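Local coordinates for DUF115 domain-containing protein (PDB 5MU5), which probably transfers a sugar, as a Maf glycosyltransferase, onto flagellin and so takes part in the formation of the bacterial flagellum, at residues Gln270-Ile284 and Ala401-Asp415. Sequence-based numbering, arbitrary orientation.
With SO4 (sulfate ion), chain B.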
ATOM      1  N   GLN A 270     -10.984  10.771  27.644  1.00 54.59           N
ATOM      2  CA  GLN A 270     -11.721  11.637  26.754  1.00 53.63           C
ATOM      3  C   GLN A 270     -11.719  13.071  27.232  1.00 50.91           C
ATOM      4  O   GLN A 270     -11.708  13.334  28.421  1.00 50.27           O
ATOM      5  CB  GLN A 270     -13.172  11.194  26.689  1.00 54.88           C
ATOM      6  CG  GLN A 270     -13.387   9.758  26.256  1.00 63.78           C
ATOM      7  CD  GLN A 270     -14.871   9.420  26.161  1.00 70.15           C
ATOM      8  OE1 GLN A 270     -15.714  10.300  25.916  1.00 70.39           O
ATOM      9  NE2 GLN A 270     -15.200   8.149  26.361  1.00 71.71           N
ATOM     10  N   LEU A 271     -11.763  13.997  26.285  1.00 46.41           N
ATOM     11  CA  LEU A 271     -11.849  15.408  26.588  1.00 45.95           C
ATOM     12  C   LEU A 271     -13.222  15.823  26.109  1.00 47.23           C
ATOM     13  O   LEU A 271     -13.674  15.384  25.053  1.00 51.49           O
ATOM     14  CB  LEU A 271     -10.753  16.166  25.840  1.00 44.85           C
ATOM     15  CG  LEU A 271      -9.346  15.632  26.125  1.00 46.58           C
ATOM     16  CD1 LEU A 271      -8.322  16.276  25.206  1.00 47.32           C
ATOM     17  CD2 LEU A 271      -8.975  15.846  27.589  1.00 45.61           C
ATOM     18  N   HIS A 272     -13.896  16.648  26.885  1.00 47.80           N
ATOM     19  CA  HIS A 272     -15.235  17.089  26.533  1.00 49.24           C
ATOM     20  C   HIS A 272     -15.319  18.408  25.756  1.00 43.55           C
ATOM     21  O   HIS A 272     -16.372  18.731  25.255  1.00 45.47           O
ATOM     22  CB  HIS A 272     -16.109  17.140  27.779  1.00 53.02           C
ATOM     23  CG  HIS A 272     -16.348  15.792  28.383  1.00 60.30           C
ATOM     24  ND1 HIS A 272     -15.767  15.392  29.568  1.00 64.68           N
ATOM     25  CD2 HIS A 272     -17.075  14.736  27.944  1.00 63.11           C
ATOM     26  CE1 HIS A 272     -16.133  14.151  29.839  1.00 67.31           C
ATOM     27  NE2 HIS A 272     -16.926  13.729  28.869  1.00 65.24           N
ATOM     28  N   THR A 273     -14.244  19.165  25.646  1.00 39.94           N
ATOM     29  CA  THR A 273     -14.284  20.367  24.823  1.00 40.96           C
ATOM     30  C   THR A 273     -14.448  19.935  23.364  1.00 38.96           C
ATOM     31  O   THR A 273     -13.760  19.028  22.904  1.00 36.29           O
ATOM     32  CB  THR A 273     -12.992  21.197  24.931  1.00 41.41           C
ATOM     33  OG1 THR A 273     -12.750  21.510  26.296  1.00 42.50           O
ATOM     34  CG2 THR A 273     -13.111  22.503  24.169  1.00 43.88           C
ATOM     35  N   PRO A 274     -15.369  20.572  22.638  1.00 37.00           N
ATOM     36  CA  PRO A 274     -15.475  20.189  21.240  1.00 37.38           C
ATOM     37  C   PRO A 274     -14.301  20.698  20.434  1.00 35.53           C
ATOM     38  O   PRO A 274     -13.650  21.651  20.818  1.00 35.38           O
ATOM     39  CB  PRO A 274     -16.780  20.845  20.766  1.00 37.76           C
ATOM     40  CG  PRO A 274     -17.194  21.771  21.831  1.00 39.16           C
ATOM     41  CD  PRO A 274     -16.304  21.629  23.022  1.00 38.32           C
ATOM     42  N   VAL A 275     -14.046  20.053  19.315  1.00 37.09           N
ATOM     43  CA  VAL A 275     -12.997  20.469  18.418  1.00 38.56           C
ATOM     44  C   VAL A 275     -13.596  20.783  17.040  1.00 35.44           C
ATOM     45  O   VAL A 275     -14.495  20.086  16.556  1.00 32.02           O
ATOM     46  CB  VAL A 275     -11.874  19.406  18.347  1.00 40.95           C
ATOM     47  CG1 VAL A 275     -12.329  18.175  17.590  1.00 42.59           C
ATOM     48  CG2 VAL A 275     -10.648  19.995  17.674  1.00 44.24           C
ATOM     49  N   PHE A 276     -13.112  21.876  16.450  1.00 35.48           N
ATOM     50  CA  PHE A 276     -13.464  22.273  15.106  1.00 34.42           C
ATOM     51  C   PHE A 276     -12.300  21.946  14.207  1.00 34.94           C
ATOM     52  O   PHE A 276     -11.209  22.493  14.397  1.00 33.74           O
ATOM     53  CB  PHE A 276     -13.724  23.766  14.986  1.00 35.51           C
ATOM     54  CG  PHE A 276     -14.924  24.244  15.720  1.00 36.71           C
ATOM     55  CD1 PHE A 276     -15.838  23.357  16.301  1.00 36.11           C
ATOM     56  CD2 PHE A 276     -15.164  25.588  15.796  1.00 36.30           C
ATOM     57  CE1 PHE A 276     -16.947  23.829  16.944  1.00 37.98           C
ATOM     58  CE2 PHE A 276     -16.278  26.062  16.448  1.00 37.99           C
ATOM     59  CZ  PHE A 276     -17.165  25.192  17.023  1.00 38.32           C
ATOM     60  N   ILE A 277     -12.535  21.041  13.259  1.00 34.71           N
ATOM     61  CA  ILE A 277     -11.524  20.624  12.293  1.00 36.13           C
ATOM     62  C   ILE A 277     -11.836  21.360  11.022  1.00 34.22           C
ATOM     63  O   ILE A 277     -12.921  21.223  10.485  1.00 35.65           O
ATOM     64  CB  ILE A 277     -11.554  19.110  12.097  1.00 39.40           C
ATOM     65  CG1 ILE A 277     -11.039  18.451  13.377  1.00 41.38           C
ATOM     66  CG2 ILE A 277     -10.677  18.704  10.925  1.00 41.50           C
ATOM     67  CD1 ILE A 277     -11.506  17.042  13.583  1.00 44.65           C
ATOM     68  N   VAL A 278     -10.885  22.155  10.560  1.00 32.28           N
ATOM     69  CA  VAL A 278     -11.127  23.066   9.473  1.00 33.94           C
ATOM     70  C   VAL A 278     -10.235  22.740   8.302  1.00 34.71           C
ATOM     71  O   VAL A 278      -9.026  22.825   8.408  1.00 34.26           O
ATOM     72  CB  VAL A 278     -10.846  24.526   9.890  1.00 35.92           C
ATOM     73  CG1 VAL A 278     -11.271  25.474   8.797  1.00 35.95           C
ATOM     74  CG2 VAL A 278     -11.589  24.870  11.172  1.00 36.02           C
ATOM     75  N   GLY A 279     -10.855  22.376   7.181  1.00 36.69           N
ATOM     76  CA  GLY A 279     -10.142  22.145   5.931  1.00 35.20           C
ATOM     77  C   GLY A 279     -10.202  23.354   5.019  1.00 36.25           C
ATOM     78  O   GLY A 279     -10.754  24.413   5.374  1.00 35.28           O
ATOM     79  N   SER A 280      -9.675  23.177   3.815  1.00 37.28           N
ATOM     80  CA  SER A 280      -9.587  24.263   2.844  1.00 38.82           C
ATOM     81  C   SER A 280     -10.737  24.356   1.828  1.00 35.79           C
ATOM     82  O   SER A 280     -10.653  25.103   0.876  1.00 39.12           O
ATOM     83  CB  SER A 280      -8.223  24.197   2.127  1.00 41.91           C
ATOM     84  OG  SER A 280      -8.041  22.966   1.453  1.00 42.90           O
ATOM     85  N   GLY A 281     -11.822  23.640   2.046  1.00 35.52           N
ATOM     86  CA  GLY A 281     -12.975  23.727   1.150  1.00 37.03           C
ATOM     87  C   GLY A 281     -13.658  25.090   1.203  1.00 35.57           C
ATOM     88  O   GLY A 281     -13.840  25.632   2.285  1.00 36.04           O
ATOM     89  N   PRO A 282     -14.074  25.640   0.043  1.00 37.27           N
ATOM     90  CA  PRO A 282     -14.706  26.976   0.008  1.00 37.71           C
ATOM     91  C   PRO A 282     -16.077  27.140   0.684  1.00 39.80           C
ATOM     92  O   PRO A 282     -16.514  28.286   0.920  1.00 41.39           O
ATOM     93  CB  PRO A 282     -14.809  27.282  -1.487  1.00 40.83           C
ATOM     94  CG  PRO A 282     -14.774  25.964  -2.172  1.00 39.74           C
ATOM     95  CD  PRO A 282     -13.952  25.050  -1.302  1.00 38.03           C
ATOM     96  N   SER A 283     -16.758  26.050   1.036  1.00 39.95           N
ATOM     97  CA  SER A 283     -18.023  26.209   1.762  1.00 41.43           C
ATOM     98  C   SER A 283     -17.836  26.876   3.139  1.00 41.94           C
ATOM     99  O   SER A 283     -18.806  27.310   3.748  1.00 44.37           O
ATOM    100  CB  SER A 283     -18.777  24.891   1.896  1.00 40.90           C
ATOM    101  OG  SER A 283     -18.205  24.056   2.877  1.00 43.99           O
ATOM    102  N   ILE A 284     -16.592  26.976   3.605  1.00 42.69           N
ATOM    103  CA  ILE A 284     -16.257  27.624   4.884  1.00 44.26           C
ATOM    104  C   ILE A 284     -16.862  29.036   5.029  1.00 47.52           C
ATOM    105  O   ILE A 284     -17.249  29.424   6.128  1.00 47.22           O
ATOM    106  CB  ILE A 284     -14.709  27.683   5.078  1.00 43.74           C
ATOM    107  CG1 ILE A 284     -14.306  28.070   6.501  1.00 46.69           C
ATOM    108  CG2 ILE A 284     -14.065  28.647   4.106  1.00 43.69           C
ATOM    109  CD1 ILE A 284     -14.437  26.939   7.470  1.00 48.62           C
ATOM    110  N   ALA A 401      -6.824  14.614  16.419  1.00 33.16           N
ATOM    111  CA  ALA A 401      -7.816  15.048  17.402  1.00 33.08           C
ATOM    112  C   ALA A 401      -8.375  13.882  18.219  1.00 34.20           C
ATOM    113  O   ALA A 401      -8.540  13.984  19.429  1.00 35.95           O
ATOM    114  CB  ALA A 401      -8.944  15.783  16.715  1.00 32.38           C
ATOM    115  N   LEU A 402      -8.655  12.774  17.547  1.00 33.71           N
ATOM    116  CA  LEU A 402      -9.195  11.597  18.209  1.00 34.61           C
ATOM    117  C   LEU A 402      -8.135  10.962  19.094  1.00 32.75           C
ATOM    118  O   LEU A 402      -8.426  10.516  20.193  1.00 33.67           O
ATOM    119  CB  LEU A 402      -9.718  10.587  17.171  1.00 35.10           C
ATOM    120  CG  LEU A 402     -10.943  11.082  16.407  1.00 35.30           C
ATOM    121  CD1 LEU A 402     -11.128  10.278  15.123  1.00 37.88           C
ATOM    122  CD2 LEU A 402     -12.191  11.026  17.285  1.00 34.80           C
ATOM    123  N   ALA A 403      -6.895  10.969  18.624  1.00 33.34           N
ATOM    124  CA  ALA A 403      -5.789  10.410  19.385  1.00 33.52           C
ATOM    125  C   ALA A 403      -5.564  11.181  20.706  1.00 36.77           C
ATOM    126  O   ALA A 403      -5.323  10.574  21.759  1.00 38.09           O
ATOM    127  CB  ALA A 403      -4.542  10.403  18.533  1.00 32.99           C
ATOM    128  N   LEU A 404      -5.690  12.505  20.651  1.00 35.56           N
ATOM    129  CA  LEU A 404      -5.508  13.353  21.815  1.00 36.72           C
ATOM    130  C   LEU A 404      -6.635  13.254  22.829  1.00 37.29           C
ATOM    131  O   LEU A 404      -6.452  13.593  23.981  1.00 40.39           O
ATOM    132  CB  LEU A 404      -5.357  14.799  21.383  1.00 37.12           C
ATOM    133  CG  LEU A 404      -4.101  15.040  20.562  1.00 37.30           C
ATOM    134  CD1 LEU A 404      -4.108  16.506  20.176  1.00 39.17           C
ATOM    135  CD2 LEU A 404      -2.834  14.663  21.318  1.00 38.41           C
ATOM    136  N   GLY A 405      -7.786  12.771  22.407  1.00 37.16           N
ATOM    137  CA  GLY A 405      -8.872  12.514  23.325  1.00 36.65           C
ATOM    138  C   GLY A 405     -10.165  13.207  22.968  1.00 36.35           C
ATOM    139  O   GLY A 405     -11.166  12.967  23.614  1.00 37.37           O
ATOM    140  N   PHE A 406     -10.150  14.072  21.963  1.00 34.88           N
ATOM    141  CA  PHE A 406     -11.362  14.758  21.556  1.00 37.66           C
ATOM    142  C   PHE A 406     -12.373  13.768  20.984  1.00 37.00           C
ATOM    143  O   PHE A 406     -12.003  12.799  20.339  1.00 36.77           O
ATOM    144  CB  PHE A 406     -11.041  15.880  20.571  1.00 38.36           C
ATOM    145  CG  PHE A 406     -10.147  16.943  21.159  1.00 39.37           C
ATOM    146  CD1 PHE A 406     -10.663  17.889  22.033  1.00 40.15           C
ATOM    147  CD2 PHE A 406      -8.807  16.979  20.864  1.00 38.47           C
ATOM    148  CE1 PHE A 406      -9.846  18.846  22.604  1.00 42.13           C
ATOM    149  CE2 PHE A 406      -7.984  17.953  21.407  1.00 40.93           C
ATOM    150  CZ  PHE A 406      -8.504  18.895  22.268  1.00 42.51           C
ATOM    151  N   ARG A 407     -13.647  14.009  21.270  1.00 37.58           N
ATOM    152  CA  ARG A 407     -14.714  13.113  20.887  1.00 38.29           C
ATOM    153  C   ARG A 407     -15.890  13.790  20.191  1.00 39.15           C
ATOM    154  O   ARG A 407     -16.507  13.178  19.320  1.00 43.01           O
ATOM    155  CB  ARG A 407     -15.168  12.328  22.104  1.00 39.64           C
ATOM    156  CG  ARG A 407     -14.081  11.401  22.669  1.00 38.69           C
ATOM    157  CD  ARG A 407     -13.798  10.241  21.727  1.00 37.27           C
ATOM    158  NE  ARG A 407     -12.746   9.340  22.218  1.00 36.56           N
ATOM    159  CZ  ARG A 407     -11.451   9.454  21.956  1.00 37.27           C
ATOM    160  NH1 ARG A 407     -10.989  10.449  21.199  1.00 38.38           N
ATOM    161  NH2 ARG A 407     -10.603   8.556  22.430  1.00 36.69           N
ATOM    162  N   GLU A 408     -16.177  15.039  20.543  1.00 37.58           N
ATOM    163  CA  GLU A 408     -17.185  15.814  19.880  1.00 37.92           C
ATOM    164  C   GLU A 408     -16.458  16.633  18.818  1.00 38.19           C
ATOM    165  O   GLU A 408     -15.665  17.510  19.126  1.00 41.37           O
ATOM    166  CB  GLU A 408     -17.924  16.693  20.873  1.00 39.09           C
ATOM    167  CG  GLU A 408     -19.206  17.308  20.309  1.00 41.42           C
ATOM    168  CD  GLU A 408     -19.886  18.257  21.289  1.00 43.74           C
ATOM    169  OE1 GLU A 408     -19.761  18.037  22.506  1.00 50.10           O
ATOM    170  OE2 GLU A 408     -20.557  19.212  20.856  1.00 43.82           O
ATOM    171  N   LEU A 409     -16.715  16.314  17.562  1.00 37.93           N
ATOM    172  CA  LEU A 409     -15.978  16.887  16.444  1.00 38.99           C
ATOM    173  C   LEU A 409     -16.896  17.588  15.489  1.00 36.06           C
ATOM    174  O   LEU A 409     -17.947  17.067  15.167  1.00 31.49           O
ATOM    175  CB  LEU A 409     -15.307  15.775  15.634  1.00 40.20           C
ATOM    176  CG  LEU A 409     -13.949  15.228  16.026  1.00 44.14           C
ATOM    177  CD1 LEU A 409     -13.905  14.752  17.461  1.00 45.02           C
ATOM    178  CD2 LEU A 409     -13.603  14.083  15.091  1.00 46.28           C
ATOM    179  N   TYR A 410     -16.458  18.744  15.003  1.00 36.57           N
ATOM    180  CA  TYR A 410     -17.186  19.477  13.985  1.00 35.75           C
ATOM    181  C   TYR A 410     -16.265  19.708  12.810  1.00 36.50           C
ATOM    182  O   TYR A 410     -15.164  20.246  12.965  1.00 36.19           O
ATOM    183  CB  TYR A 410     -17.701  20.793  14.534  1.00 36.19           C
ATOM    184  CG  TYR A 410     -18.717  20.589  15.625  1.00 37.86           C
ATOM    185  CD1 TYR A 410     -18.322  20.380  16.933  1.00 37.55           C
ATOM    186  CD2 TYR A 410     -20.077  20.568  15.343  1.00 39.31           C
ATOM    187  CE1 TYR A 410     -19.252  20.166  17.929  1.00 37.55           C
ATOM    188  CE2 TYR A 410     -21.014  20.365  16.338  1.00 37.14           C
ATOM    189  CZ  TYR A 410     -20.591  20.161  17.624  1.00 37.74           C
ATOM    190  OH  TYR A 410     -21.515  19.967  18.620  1.00 37.88           O
ATOM    191  N   LEU A 411     -16.706  19.283  11.635  1.00 34.94           N
ATOM    192  CA  LEU A 411     -15.946  19.531  10.418  1.00 35.50           C
ATOM    193  C   LEU A 411     -16.447  20.755   9.652  1.00 33.97           C
ATOM    194  O   LEU A 411     -17.627  20.901   9.372  1.00 36.46           O
ATOM    195  CB  LEU A 411     -15.985  18.324   9.497  1.00 36.51           C
ATOM    196  CG  LEU A 411     -15.663  16.960  10.087  1.00 40.31           C
ATOM    197  CD1 LEU A 411     -15.847  15.945   8.967  1.00 41.32           C
ATOM    198  CD2 LEU A 411     -14.272  16.872  10.692  1.00 40.51           C
ATOM    199  N   PHE A 412     -15.515  21.618   9.295  1.00 34.21           N
ATOM    200  CA  PHE A 412     -15.786  22.787   8.496  1.00 33.37           C
ATOM    201  C   PHE A 412     -14.781  22.797   7.349  1.00 32.61           C
ATOM    202  O   PHE A 412     -13.615  22.416   7.525  1.00 34.62           O
ATOM    203  CB  PHE A 412     -15.619  24.053   9.330  1.00 35.46           C
ATOM    204  CG  PHE A 412     -16.557  24.148  10.492  1.00 34.22           C
ATOM    205  CD1 PHE A 412     -16.202  23.625  11.717  1.00 35.45           C
ATOM    206  CD2 PHE A 412     -17.763  24.801  10.367  1.00 33.64           C
ATOM    207  CE1 PHE A 412     -17.053  23.741  12.807  1.00 36.44           C
ATOM    208  CE2 PHE A 412     -18.626  24.908  11.435  1.00 34.21           C
ATOM    209  CZ  PHE A 412     -18.271  24.386  12.660  1.00 34.74           C
ATOM    210  N   GLY A 413     -15.239  23.206   6.174  1.00 32.06           N
ATOM    211  CA  GLY A 413     -14.381  23.295   5.003  1.00 32.73           C
ATOM    212  C   GLY A 413     -13.791  21.972   4.565  1.00 31.96           C
ATOM    213  O   GLY A 413     -12.724  21.951   3.958  1.00 33.54           O
ATOM    214  N   VAL A 414     -14.442  20.874   4.944  1.00 32.52           N
ATOM    215  CA  VAL A 414     -14.039  19.527   4.549  1.00 32.22           C
ATOM    216  C   VAL A 414     -15.066  19.132   3.492  1.00 34.05           C
ATOM    217  O   VAL A 414     -15.944  18.312   3.742  1.00 35.93           O
ATOM    218  CB  VAL A 414     -14.088  18.538   5.709  1.00 32.45           C
ATOM    219  CG1 VAL A 414     -13.543  17.179   5.275  1.00 34.35           C
ATOM    220  CG2 VAL A 414     -13.256  19.049   6.854  1.00 32.36           C
ATOM    221  N   ASP A 415     -14.952  19.772   2.329  1.00 33.26           N
ATOM    222  CA  ASP A 415     -15.904  19.621   1.239  1.00 33.44           C
ATOM    223  C   ASP A 415     -15.617  18.348   0.444  1.00 32.67           C
ATOM    224  O   ASP A 415     -16.505  17.531   0.239  1.00 31.44           O
ATOM    225  CB  ASP A 415     -15.833  20.831   0.297  1.00 34.33           C
ATOM    226  CG  ASP A 415     -16.312  22.126   0.943  1.00 37.34           C
ATOM    227  OD1 ASP A 415     -16.614  22.132   2.153  1.00 37.83           O
ATOM    228  OD2 ASP A 415     -16.368  23.154   0.228  1.00 42.23           O
TER
HETATM  229  S   SO4 B 701      -4.281  21.755   2.019  0.75 60.21           S
HETATM  230  O1  SO4 B 701      -5.493  21.656   2.871  0.75 59.40           O
HETATM  231  O2  SO4 B 701      -4.664  22.538   0.802  0.75 54.79           O
HETATM  232  O3  SO4 B 701      -3.819  20.380   1.634  0.75 56.70           O
HETATM  233  O4  SO4 B 701      -3.198  22.406   2.823  0.75 50.71           O
HETATM  234  O   HOH W   1     -14.486  16.445  22.634  1.00 38.16           O
HETATM  235  O   HOH W   2     -17.694  24.354   5.687  1.00 40.41           O
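Phe276 and Phe412 both turn CG anti to their own carbonyl carbons (chi1 -67° and -62°), and on the same face of two parallel strands this sets the edge of the Phe412 ring toward the face of Phe276, with Phe412 CE1 3.6 Å from Phe276 CG. Tyr410 completes the aromatic cluster, its CB against Phe276 CD1. The pair illustrates how a parallel ladder sorts its side chains, here aromatic on one face and aliphatic on the other. On that second face Val275 lies alongside Leu409 and Ile277 alongside Leu411, while Ile277 CD1 reaches back to Leu409 and to Ala401 in helix 393-404. Between these layers runs the ladder itself, exemplified by Ile277 N to Tyr410 O at 2.8 Å. Gly405 ends the helix in a Schellman motif, after which Leu271 CD1 sits over the centre of the Phe406 ring, 4.0 Å from its centroid, a CH-pi contact.

Beyond the strand ends the Asp415 carboxylate grips Ser283 twice: OD2 receives Ser283 N at 3.0 Å through its syn lone pair, and OD1 takes Ser283 OG at 2.6 Å, 21° out of the carboxylate plane. With an alanine at Asp415 both oxygens are gone, which is likely to leave Ser283 N without its acceptor and the Gly281-Ile284 turn less firmly tied to the segment after strand 408-412.

The two strands are neighbours in the mostly parallel sheet of the MptE-like region: strand 299-303 bonds to the far edge of 275-278, strand 488-491 flanks 408-412, Phe490 stacking on Tyr410, while helix 284-294 packs against Phe276 and Phe412 and helix 515-528 against Leu271.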